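Local structure of actibind (Aspergillus niger, 3D3Z) at residues 34-38 and 195-199; 47-53 and 142-147; 200-204 and 215-221. The protein is a T2-family ribonuclease that cleaves RNA, probably with no strict base specificity but a preference for adenylic acid. All coordinates share one frame; numbering follows the deposited sequence.

Interaction 1: 34-38 and 195-199; sequences QFWDY and ALSQL. With D3Z (1-(5-deoxy-beta-L-xylofuranosyl)pyrimidine-2,4(1H,3H)-dione), chain E.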
loop_
_atom_site.group_PDB
_atom_site.type_symbol
_atom_site.label_atom_id
_atom_site.label_comp_id
_atom_site.label_asym_id
_atom_site.label_seq_id
_atom_site.Cartn_x
_atom_site.Cartn_y
_atom_site.Cartn_z
ATOM N N GLN A 34 -0.441 5.053 -1.382
ATOM C CA GLN A 34 0.249 5.561 -2.541
ATOM C C GLN A 34 0.657 7.045 -2.431
ATOM O O GLN A 34 0.067 7.809 -1.683
ATOM C CB GLN A 34 -0.658 5.374 -3.761
ATOM C CG GLN A 34 -1.078 3.957 -4.014
ATOM C CD GLN A 34 -1.948 3.808 -5.243
ATOM O OE1 GLN A 34 -2.058 4.746 -6.066
ATOM N NE2 GLN A 34 -2.471 2.596 -5.446
ATOM N N PHE A 35 1.655 7.450 -3.212
ATOM C CA PHE A 35 2.096 8.832 -3.288
ATOM C C PHE A 35 1.942 9.420 -4.678
ATOM O O PHE A 35 2.103 8.711 -5.633
ATOM C CB PHE A 35 3.603 8.871 -3.080
ATOM C CG PHE A 35 4.015 8.797 -1.668
ATOM C CD1 PHE A 35 3.408 9.589 -0.725
ATOM C CD2 PHE A 35 5.076 7.984 -1.279
ATOM C CE1 PHE A 35 3.830 9.566 0.563
ATOM C CE2 PHE A 35 5.485 7.966 0.026
ATOM C CZ PHE A 35 4.864 8.751 0.939
ATOM N N TRP A 36 1.687 10.725 -4.728
ATOM C CA TRP A 36 1.891 11.561 -5.912
ATOM C C TRP A 36 3.046 12.561 -5.592
ATOM O O TRP A 36 2.843 13.597 -4.917
ATOM C CB TRP A 36 0.556 12.269 -6.297
ATOM C CG TRP A 36 0.690 13.083 -7.523
ATOM C CD1 TRP A 36 0.771 14.473 -7.623
ATOM C CD2 TRP A 36 0.785 12.580 -8.849
ATOM N NE1 TRP A 36 0.931 14.831 -8.938
ATOM C CE2 TRP A 36 0.905 13.701 -9.714
ATOM C CE3 TRP A 36 0.747 11.293 -9.404
ATOM C CZ2 TRP A 36 1.029 13.561 -11.083
ATOM C CZ3 TRP A 36 0.864 11.160 -10.785
ATOM C CH2 TRP A 36 0.994 12.287 -11.606
ATOM N N ASP A 37 4.271 12.221 -6.001
ATOM C CA ASP A 37 5.451 12.994 -5.689
ATOM C C ASP A 37 5.728 13.910 -6.879
ATOM O O ASP A 37 6.090 13.443 -7.955
ATOM C CB ASP A 37 6.670 12.082 -5.422
ATOM C CG ASP A 37 6.583 11.285 -4.109
ATOM O OD1 ASP A 37 5.794 11.634 -3.200
ATOM O OD2 ASP A 37 7.345 10.273 -3.983
ATOM N N TYR A 38 5.477 15.224 -6.718
ATOM C CA TYR A 38 5.649 16.229 -7.818
ATOM C C TYR A 38 6.843 17.207 -7.575
ATOM O O TYR A 38 7.521 17.697 -8.534
ATOM C CB TYR A 38 4.307 16.977 -8.060
ATOM C CG TYR A 38 3.840 17.660 -6.821
ATOM C CD1 TYR A 38 2.965 17.006 -5.933
ATOM C CD2 TYR A 38 4.378 18.895 -6.438
ATOM C CE1 TYR A 38 2.605 17.582 -4.727
ATOM C CE2 TYR A 38 4.002 19.497 -5.233
ATOM C CZ TYR A 38 3.099 18.844 -4.397
ATOM O OH TYR A 38 2.782 19.420 -3.182
ATOM N N ALA A 195 -2.349 20.470 -2.538
ATOM C CA ALA A 195 -2.115 19.593 -3.697
ATOM C C ALA A 195 -2.349 18.116 -3.311
ATOM O O ALA A 195 -2.006 17.655 -2.220
ATOM C CB ALA A 195 -0.702 19.775 -4.253
ATOM N N LEU A 196 -2.953 17.405 -4.241
ATOM C CA LEU A 196 -3.181 15.978 -4.176
ATOM C C LEU A 196 -1.788 15.284 -4.060
ATOM O O LEU A 196 -0.843 15.565 -4.826
ATOM C CB LEU A 196 -4.033 15.567 -5.412
ATOM C CG LEU A 196 -4.793 14.266 -5.509
ATOM C CD1 LEU A 196 -5.773 14.061 -4.371
ATOM C CD2 LEU A 196 -5.446 14.193 -6.906
ATOM N N SER A 197 -1.689 14.447 -3.047
ATOM C CA SER A 197 -0.428 13.970 -2.484
ATOM C C SER A 197 -0.402 12.473 -2.087
ATOM O O SER A 197 0.574 11.802 -2.348
ATOM C CB SER A 197 -0.120 14.791 -1.257
ATOM O OG SER A 197 1.096 14.341 -0.732
ATOM N N GLN A 198 -1.436 11.987 -1.403
ATOM C CA GLN A 198 -1.462 10.625 -0.839
ATOM C C GLN A 198 -2.843 9.984 -0.975
ATOM O O GLN A 198 -3.873 10.694 -0.914
ATOM C CB GLN A 198 -1.093 10.679 0.645
ATOM C CG GLN A 198 0.359 11.162 0.925
ATOM C CD GLN A 198 0.834 10.866 2.315
ATOM O OE1 GLN A 198 0.679 9.747 2.788
ATOM N NE2 GLN A 198 1.427 11.890 3.003
ATOM N N LEU A 199 -2.847 8.657 -1.085
ATOM C CA LEU A 199 -4.059 7.827 -1.148
ATOM C C LEU A 199 -3.877 6.589 -0.249
ATOM O O LEU A 199 -2.770 5.962 -0.209
ATOM C CB LEU A 199 -4.377 7.425 -2.585
ATOM C CG LEU A 199 -4.702 8.487 -3.650
ATOM C CD1 LEU A 199 -4.860 7.858 -5.019
ATOM C CD2 LEU A 199 -5.973 9.297 -3.271
HETATM N N1 D3Z E . 9.028 9.356 2.188
HETATM C C2 D3Z E . 10.127 8.685 1.619
HETATM N N3 D3Z E . 10.121 8.401 0.320
HETATM C C4 D3Z E . 9.094 8.724 -0.467
HETATM C C5 D3Z E . 8.021 9.375 0.081
HETATM C C6 D3Z E . 7.996 9.694 1.431
HETATM O O2 D3Z E . 11.115 8.352 2.307
HETATM O O4 D3Z E . 9.078 8.472 -1.690
HETATM C "C1'" D3Z E . 8.999 9.666 3.595
HETATM C "C2'" D3Z E . 9.912 8.653 4.255
HETATM O "O2'" D3Z E . 11.089 9.311 4.759
HETATM C "C3'" D3Z E . 9.066 7.951 5.302
HETATM C "C4'" D3Z E . 7.689 8.588 5.258
HETATM O "O3'" D3Z E . 8.948 6.569 5.005
HETATM O "O4'" D3Z E . 7.674 9.475 4.122
HETATM C "C5'" D3Z E . 6.626 7.499 5.167
HETATM O O HOH W 1 0.503 7.466 1.241
HETATM O O HOH W 2 3.279 14.759 -2.778
#
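Q34 and L199 form a hydrogen-bonded antiparallel pair that joins strands 29-35 and 195-206 in the central sheet of the T2 ribonuclease fold. Q34 N reaches L199 O at 2.8 Å, and L199 N answers to Q34 O at 3.1 Å. A water donates both to Q34 O and to Q198 OE1, coupling the Q198 amide to the facing strand. The side chain of Q34 is held from outside, S152 bonding its OE1.

F35 follows as the non-hydrogen-bonded partner of Q198. Its CG lies anti to its carbonyl carbon (chi1 -81°), which lays the ring alongside the Q198 chain, ring and amide planes 64° apart. F35 CE1 abuts Q198 CD at 3.7 Å. This ring, stacked on H51, also borders the uracil of D3Z in the pocket.

W36 N donates to S197 O at 2.8 Å, almost straight (174° at the hydrogen) although it approaches from above the carbonyl plane. On its other edge the receiving strand carries a classic beta bulge, S197 and Q198 both facing G190. Beyond the paired region D37 lines the ligand pocket, and Y38 closes the contact where its OH touches A195 CB at 3.7 Å.

Interaction 2: 47-53 and 142-147; sequences SWTIHGL and QVVDLF. With D3Z (1-(5-deoxy-beta-L-xylofuranosyl)pyrimidine-2,4(1H,3H)-dione), chain E.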
loop_
_atom_site.group_PDB
_atom_site.type_symbol
_atom_site.label_atom_id
_atom_site.label_comp_id
_atom_site.label_asym_id
_atom_site.label_seq_id
_atom_site.Cartn_x
_atom_site.Cartn_y
_atom_site.Cartn_z
ATOM N N SER A 47 1.831 8.009 -13.470
ATOM C CA SER A 47 1.502 7.015 -12.481
ATOM C C SER A 47 1.823 7.535 -11.114
ATOM O O SER A 47 2.809 8.211 -10.907
ATOM C CB SER A 47 2.278 5.690 -12.712
ATOM O OG SER A 47 1.914 4.709 -11.731
ATOM N N TRP A 48 0.986 7.153 -10.183
ATOM C CA TRP A 48 1.284 7.269 -8.778
ATOM C C TRP A 48 2.309 6.176 -8.471
ATOM O O TRP A 48 2.572 5.294 -9.313
ATOM C CB TRP A 48 0.014 7.088 -7.961
ATOM C CG TRP A 48 -0.965 8.263 -8.058
ATOM C CD1 TRP A 48 -1.554 8.771 -9.181
ATOM C CD2 TRP A 48 -1.449 9.043 -6.959
ATOM N NE1 TRP A 48 -2.369 9.855 -8.839
ATOM C CE2 TRP A 48 -2.325 10.032 -7.482
ATOM C CE3 TRP A 48 -1.202 9.024 -5.589
ATOM C CZ2 TRP A 48 -2.942 10.985 -6.672
ATOM C CZ3 TRP A 48 -1.827 9.983 -4.776
ATOM C CH2 TRP A 48 -2.678 10.937 -5.319
ATOM N N THR A 49 2.880 6.267 -7.273
ATOM C CA THR A 49 3.871 5.313 -6.746
ATOM C C THR A 49 3.424 4.732 -5.395
ATOM O O THR A 49 2.487 5.212 -4.759
ATOM C CB THR A 49 5.217 5.985 -6.604
ATOM O OG1 THR A 49 5.100 7.187 -5.851
ATOM C CG2 THR A 49 5.764 6.336 -7.986
ATOM N N ILE A 50 4.118 3.678 -4.960
ATOM C CA ILE A 50 3.852 2.964 -3.741
ATOM C C ILE A 50 4.448 3.695 -2.553
ATOM O O ILE A 50 5.582 4.160 -2.571
ATOM C CB ILE A 50 4.470 1.479 -3.721
ATOM C CG1 ILE A 50 3.904 0.633 -4.898
ATOM C CG2 ILE A 50 4.251 0.817 -2.343
ATOM C CD1 ILE A 50 4.699 -0.670 -5.274
ATOM N N HIS A 51 3.651 3.798 -1.519
ATOM C CA HIS A 51 4.115 4.153 -0.195
ATOM C C HIS A 51 4.313 2.855 0.624
ATOM O O HIS A 51 5.371 2.608 1.155
ATOM C CB HIS A 51 3.117 5.111 0.476
ATOM C CG HIS A 51 3.592 5.705 1.779
ATOM N ND1 HIS A 51 2.884 6.702 2.422
ATOM C CD2 HIS A 51 4.695 5.478 2.538
ATOM C CE1 HIS A 51 3.527 7.048 3.530
ATOM N NE2 HIS A 51 4.643 6.336 3.608
ATOM N N GLY A 52 3.268 2.066 0.735
ATOM C CA GLY A 52 3.302 0.792 1.478
ATOM C C GLY A 52 2.024 -0.019 1.551
ATOM O O GLY A 52 1.105 0.151 0.756
ATOM N N LEU A 53 2.020 -0.922 2.527
ATOM C CA LEU A 53 0.899 -1.745 2.920
ATOM C C LEU A 53 0.916 -1.812 4.444
ATOM O O LEU A 53 1.892 -2.251 5.019
ATOM C CB LEU A 53 1.017 -3.147 2.286
ATOM C CG LEU A 53 -0.120 -4.137 2.648
ATOM C CD1 LEU A 53 -1.514 -3.695 2.069
ATOM C CD2 LEU A 53 0.280 -5.564 2.144
ATOM N N GLN A 142 3.743 -8.915 -2.500
ATOM C CA GLN A 142 2.295 -8.748 -2.227
ATOM C C GLN A 142 1.887 -7.261 -2.391
ATOM O O GLN A 142 0.906 -6.950 -3.014
ATOM C CB GLN A 142 2.007 -9.224 -0.805
ATOM C CG GLN A 142 0.539 -9.211 -0.396
ATOM C CD GLN A 142 -0.359 -10.029 -1.273
ATOM O OE1 GLN A 142 -0.038 -11.162 -1.610
ATOM N NE2 GLN A 142 -1.491 -9.471 -1.638
ATOM N N VAL A 143 2.675 -6.351 -1.805
ATOM C CA VAL A 143 2.397 -4.882 -1.931
ATOM C C VAL A 143 2.302 -4.506 -3.405
ATOM O O VAL A 143 1.324 -3.878 -3.899
ATOM C CB VAL A 143 3.468 -4.023 -1.202
ATOM C CG1 VAL A 143 3.125 -2.514 -1.388
ATOM C CG2 VAL A 143 3.540 -4.422 0.244
ATOM N N VAL A 144 3.287 -4.960 -4.154
ATOM C CA VAL A 144 3.357 -4.719 -5.598
ATOM C C VAL A 144 2.152 -5.305 -6.315
ATOM O O VAL A 144 1.511 -4.632 -7.150
ATOM C CB VAL A 144 4.695 -5.246 -6.229
ATOM C CG1 VAL A 144 4.586 -5.375 -7.797
ATOM C CG2 VAL A 144 5.890 -4.298 -5.868
ATOM N N ASP A 145 1.810 -6.554 -5.966
ATOM C CA ASP A 145 0.669 -7.210 -6.606
ATOM C C ASP A 145 -0.637 -6.407 -6.402
ATOM O O ASP A 145 -1.412 -6.230 -7.333
ATOM C CB ASP A 145 0.474 -8.643 -6.077
ATOM C CG ASP A 145 1.555 -9.607 -6.547
ATOM O OD1 ASP A 145 2.285 -9.303 -7.501
ATOM O OD2 ASP A 145 1.604 -10.695 -5.971
ATOM N N LEU A 146 -0.852 -5.941 -5.188
ATOM C CA LEU A 146 -2.069 -5.163 -4.854
ATOM C C LEU A 146 -2.038 -3.775 -5.503
ATOM O O LEU A 146 -3.013 -3.339 -6.130
ATOM C CB LEU A 146 -2.179 -5.055 -3.358
ATOM C CG LEU A 146 -3.520 -4.589 -2.827
ATOM C CD1 LEU A 146 -4.664 -5.546 -3.217
ATOM C CD2 LEU A 146 -3.369 -4.485 -1.314
ATOM N N PHE A 147 -0.903 -3.110 -5.394
ATOM C CA PHE A 147 -0.716 -1.813 -6.085
ATOM C C PHE A 147 -1.067 -1.881 -7.558
ATOM O O PHE A 147 -1.739 -0.972 -8.098
ATOM C CB PHE A 147 0.721 -1.368 -5.916
ATOM C CG PHE A 147 1.083 -0.131 -6.689
ATOM C CD1 PHE A 147 0.682 1.116 -6.274
ATOM C CD2 PHE A 147 1.896 -0.217 -7.770
ATOM C CE1 PHE A 147 1.055 2.249 -6.953
ATOM C CE2 PHE A 147 2.293 0.908 -8.493
ATOM C CZ PHE A 147 1.848 2.186 -8.073
HETATM N N1 D3Z E . 9.028 9.356 2.188
HETATM C C2 D3Z E . 10.127 8.685 1.619
HETATM N N3 D3Z E . 10.121 8.401 0.320
HETATM C C4 D3Z E . 9.094 8.724 -0.467
HETATM C C5 D3Z E . 8.021 9.375 0.081
HETATM C C6 D3Z E . 7.996 9.694 1.431
HETATM O O2 D3Z E . 11.115 8.352 2.307
HETATM O O4 D3Z E . 9.078 8.472 -1.690
HETATM C "C1'" D3Z E . 8.999 9.666 3.595
HETATM C "C2'" D3Z E . 9.912 8.653 4.255
HETATM O "O2'" D3Z E . 11.089 9.311 4.759
HETATM C "C3'" D3Z E . 9.066 7.951 5.302
HETATM C "C4'" D3Z E . 7.689 8.588 5.258
HETATM O "O3'" D3Z E . 8.948 6.569 5.005
HETATM O "O4'" D3Z E . 7.674 9.475 4.122
HETATM C "C5'" D3Z E . 6.626 7.499 5.167
#
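I50 lies over a face of the F147 ring, the central feature of a helix-on-sheet packing in the alpha+beta fold of T2 ribonucleases. Strand 49-53 and helix 142-147 run at 116° to each other, with a closest axis approach of 8.4 Å. The evidence for a CH-pi contact is direct: I50 CG1 stands 3.5 Å from the F147 ring centroid and 15° off the ring normal. F147 CG is anti to its backbone N (chi1 174°), which carries the ring out from the helix and beneath this methylene. The same ring meets W48 O with its edge, the oxygen lying near the ring plane at 3.4 Å from F147 CZ. That oxygen is gripped in addition by S47 OG, which donates to W48 O at 2.6 Å, in the carbonyl plane and on a lone pair.

I50 CG2 meets V143 CG1 at 3.6 Å as the side chains cross at a slant, while CD1, continuing the CG1 branch past the ring, touches both F147 and V144. The I50 and V144 side chains cross at roughly a right angle, with CD1 against CG2 of V144.

V143 divides its methyls between two strand residues: CG1 serves I50, and CG2 serves L53. The L53 and V143 side chains run antiparallel, each passing the other, tightly enough that L53 CB and V143 CG2 are 3.5 Å apart.

H51, a predicted active-site residue that lines the D3Z pocket, leaves the strand on the side away from the helix, so the helix packs behind the probable catalytic face. H51 and G52 form a classic beta bulge opposite T33. L146, which also touches F203, crosses L53 nearly perpendicularly, with L146 CD2 at 3.9 Å from L53 CD1.

Interaction 3: 200-204 and 215-221; sequences YYYFN and VASERLE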
loop_
_atom_site.group_PDB
_atom_site.type_symbol
_atom_site.label_atom_id
_atom_site.label_comp_id
_atom_site.label_asym_id
_atom_site.label_seq_id
_atom_site.Cartn_x
_atom_site.Cartn_y
_atom_site.Cartn_z
ATOM N N TYR A 200 -4.900 6.293 0.571
ATOM C CA TYR A 200 -4.986 5.002 1.311
ATOM C C TYR A 200 -6.241 4.235 0.891
ATOM O O TYR A 200 -7.375 4.642 1.184
ATOM C CB TYR A 200 -5.040 5.119 2.829
ATOM C CG TYR A 200 -4.165 6.100 3.575
ATOM C CD1 TYR A 200 -2.982 6.654 3.035
ATOM C CD2 TYR A 200 -4.508 6.467 4.878
ATOM C CE1 TYR A 200 -2.214 7.537 3.771
ATOM C CE2 TYR A 200 -3.742 7.346 5.612
ATOM C CZ TYR A 200 -2.592 7.873 5.073
ATOM O OH TYR A 200 -1.836 8.744 5.844
ATOM N N TYR A 201 -6.032 3.115 0.206
ATOM C CA TYR A 201 -7.117 2.191 -0.140
ATOM C C TYR A 201 -7.217 1.112 0.927
ATOM O O TYR A 201 -6.263 0.367 1.149
ATOM C CB TYR A 201 -6.864 1.578 -1.506
ATOM C CG TYR A 201 -6.829 2.496 -2.705
ATOM C CD1 TYR A 201 -7.988 2.724 -3.473
ATOM C CD2 TYR A 201 -5.643 3.065 -3.155
ATOM C CE1 TYR A 201 -7.943 3.496 -4.618
ATOM C CE2 TYR A 201 -5.618 3.847 -4.281
ATOM C CZ TYR A 201 -6.777 4.090 -4.983
ATOM O OH TYR A 201 -6.775 4.846 -6.119
ATOM N N TYR A 202 -8.381 1.032 1.587
ATOM C CA TYR A 202 -8.623 0.108 2.693
ATOM C C TYR A 202 -9.228 -1.200 2.190
ATOM O O TYR A 202 -9.983 -1.235 1.193
ATOM C CB TYR A 202 -9.551 0.713 3.754
ATOM C CG TYR A 202 -8.976 1.905 4.510
ATOM C CD1 TYR A 202 -8.638 1.812 5.838
ATOM C CD2 TYR A 202 -8.800 3.143 3.880
ATOM C CE1 TYR A 202 -8.094 2.920 6.537
ATOM C CE2 TYR A 202 -8.272 4.263 4.578
ATOM C CZ TYR A 202 -7.948 4.136 5.893
ATOM O OH TYR A 202 -7.429 5.226 6.563
ATOM N N PHE A 203 -8.837 -2.275 2.868
ATOM C CA PHE A 203 -9.246 -3.645 2.530
ATOM C C PHE A 203 -9.433 -4.455 3.798
ATOM O O PHE A 203 -8.753 -4.273 4.827
ATOM C CB PHE A 203 -8.157 -4.363 1.728
ATOM C CG PHE A 203 -7.981 -3.863 0.356
ATOM C CD1 PHE A 203 -8.770 -4.349 -0.661
ATOM C CD2 PHE A 203 -7.006 -2.911 0.076
ATOM C CE1 PHE A 203 -8.595 -3.912 -1.919
ATOM C CE2 PHE A 203 -6.846 -2.467 -1.182
ATOM C CZ PHE A 203 -7.627 -2.971 -2.178
ATOM N N ASN A 204 -10.354 -5.394 3.725
ATOM C CA ASN A 204 -10.327 -6.504 4.660
ATOM C C ASN A 204 -9.903 -7.747 3.850
ATOM O O ASN A 204 -9.976 -7.752 2.610
ATOM C CB ASN A 204 -11.669 -6.708 5.367
ATOM C CG ASN A 204 -12.133 -5.471 6.205
ATOM O OD1 ASN A 204 -11.388 -4.877 6.986
ATOM N ND2 ASN A 204 -13.380 -5.129 6.039
ATOM N N VAL A 215 -10.584 -7.672 -0.022
ATOM C CA VAL A 215 -11.948 -7.172 -0.267
ATOM C C VAL A 215 -12.017 -5.692 0.107
ATOM O O VAL A 215 -11.763 -5.340 1.271
ATOM C CB VAL A 215 -12.962 -7.994 0.569
ATOM C CG1 VAL A 215 -14.375 -7.398 0.534
ATOM C CG2 VAL A 215 -12.975 -9.444 0.074
ATOM N N ALA A 216 -12.358 -4.865 -0.880
ATOM C CA ALA A 216 -12.381 -3.400 -0.750
ATOM C C ALA A 216 -13.289 -3.043 0.392
ATOM O O ALA A 216 -14.400 -3.571 0.486
ATOM C CB ALA A 216 -12.807 -2.729 -2.057
ATOM N N SER A 217 -12.778 -2.235 1.325
ATOM C CA SER A 217 -13.515 -1.872 2.530
ATOM C C SER A 217 -13.545 -0.368 2.806
ATOM O O SER A 217 -12.868 0.436 2.164
ATOM C CB SER A 217 -12.985 -2.610 3.747
ATOM O OG SER A 217 -11.678 -2.230 4.093
ATOM N N GLU A 218 -14.369 0.006 3.768
ATOM C CA GLU A 218 -14.574 1.424 4.056
ATOM C C GLU A 218 -13.363 2.095 4.727
ATOM O O GLU A 218 -12.760 1.566 5.683
ATOM C CB GLU A 218 -15.830 1.616 4.931
ATOM C CG GLU A 218 -16.420 2.988 4.781
ATOM C CD GLU A 218 -17.799 3.078 5.373
ATOM O OE1 GLU A 218 -18.735 2.505 4.750
ATOM O OE2 GLU A 218 -17.938 3.728 6.446
ATOM N N ARG A 219 -13.029 3.285 4.227
ATOM C CA ARG A 219 -11.948 4.071 4.809
ATOM C C ARG A 219 -12.227 4.426 6.262
ATOM O O ARG A 219 -13.350 4.778 6.633
ATOM C CB ARG A 219 -11.666 5.318 3.958
ATOM C CG ARG A 219 -12.777 6.388 4.000
ATOM C CD ARG A 219 -12.591 7.364 2.902
ATOM N NE ARG A 219 -13.654 8.365 2.911
ATOM C CZ ARG A 219 -13.741 9.358 2.034
ATOM N NH1 ARG A 219 -12.796 9.509 1.112
ATOM N NH2 ARG A 219 -14.760 10.223 2.103
ATOM N N LEU A 220 -11.218 4.292 7.102
ATOM C CA LEU A 220 -11.318 4.626 8.504
ATOM C C LEU A 220 -10.801 6.081 8.769
ATOM O O LEU A 220 -10.759 6.521 9.913
ATOM C CB LEU A 220 -10.533 3.587 9.340
ATOM C CG LEU A 220 -10.754 2.074 9.042
ATOM C CD1 LEU A 220 -9.758 1.173 9.792
ATOM C CD2 LEU A 220 -12.185 1.641 9.342
ATOM N N GLU A 221 -10.384 6.777 7.708
ATOM C CA GLU A 221 -10.017 8.207 7.740
ATOM C C GLU A 221 -10.476 8.718 6.373
ATOM O O GLU A 221 -10.328 8.000 5.390
ATOM C CB GLU A 221 -8.500 8.350 7.971
ATOM C CG GLU A 221 -8.094 9.615 8.718
ATOM C CD GLU A 221 -6.600 10.028 8.587
ATOM O OE1 GLU A 221 -5.697 9.160 8.457
ATOM O OE2 GLU A 221 -6.343 11.262 8.627
HETATM O O HOH W 3 -11.196 2.643 1.172
#
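Y202 and the run R219-L220 make the densest part of this contact, where the chain leaving a beta hairpin folds back over an aromatic ring. R219 CA sits over one face of the Y202 ring, 3.7 Å from the centroid and 22° off the normal, a CH-pi contact. L220 N lies over that same face, displaced toward the rim, and L220 CG comes within 3.8 Å of Y202 CE1. R219 CB adds a contact at Y202 CD2 (3.6 Å).

The hairpin itself is anchored by the hydrogen-bonded antiparallel pair of N204 and V215: N204 N donates to V215 O at 2.8 Å, and V215 N to N204 O at 2.7 Å. F203 and A216 form the neighbouring non-hydrogen-bonded pair. Next along, a water links Y202 N to S217 O, accepting from the first and donating to the second.

Toward solvent the packing thins. E218 turns away, and the exposed E221 brings OE1 no nearer than 3.9 Å to Y200 CE2, while its CB lies 3.6 Å from Y202 OH.

The chemistry is therefore divided. Backbone hydrogen bonds set the hairpin, and packing of R219 and L220, backbone included, on the Y202 ring lays the following loop against the strand. R219 NH1 pairs with E175 of helix 171-179 and NE with the adjacent D222, which implies that the charge links the loop to that helix while CA and CB pack on the tyrosine.

From the N terminus, residues 34-38 open the long loop that interaction 1 closes at 195-199. Interaction 2 lies wholly within that span, its own shorter loop running from strand 49-56 to helix 134-147. Interaction 3 follows in series, closing a short loop round the hairpin of strands 195-206 and 213-216 and the chain that follows it. No two of these loops cross. Strand 195-206 serves interactions 1 and 3 in succession, while strand 29-35 lies between it and strand 49-56, so all three contacts converge on one antiparallel sheet. F35 N and T49 O, 2.8 Å apart, probably hydrogen-bond interactions 1 and 2 together, and L146 of interaction 2 touches F203 of interaction 3.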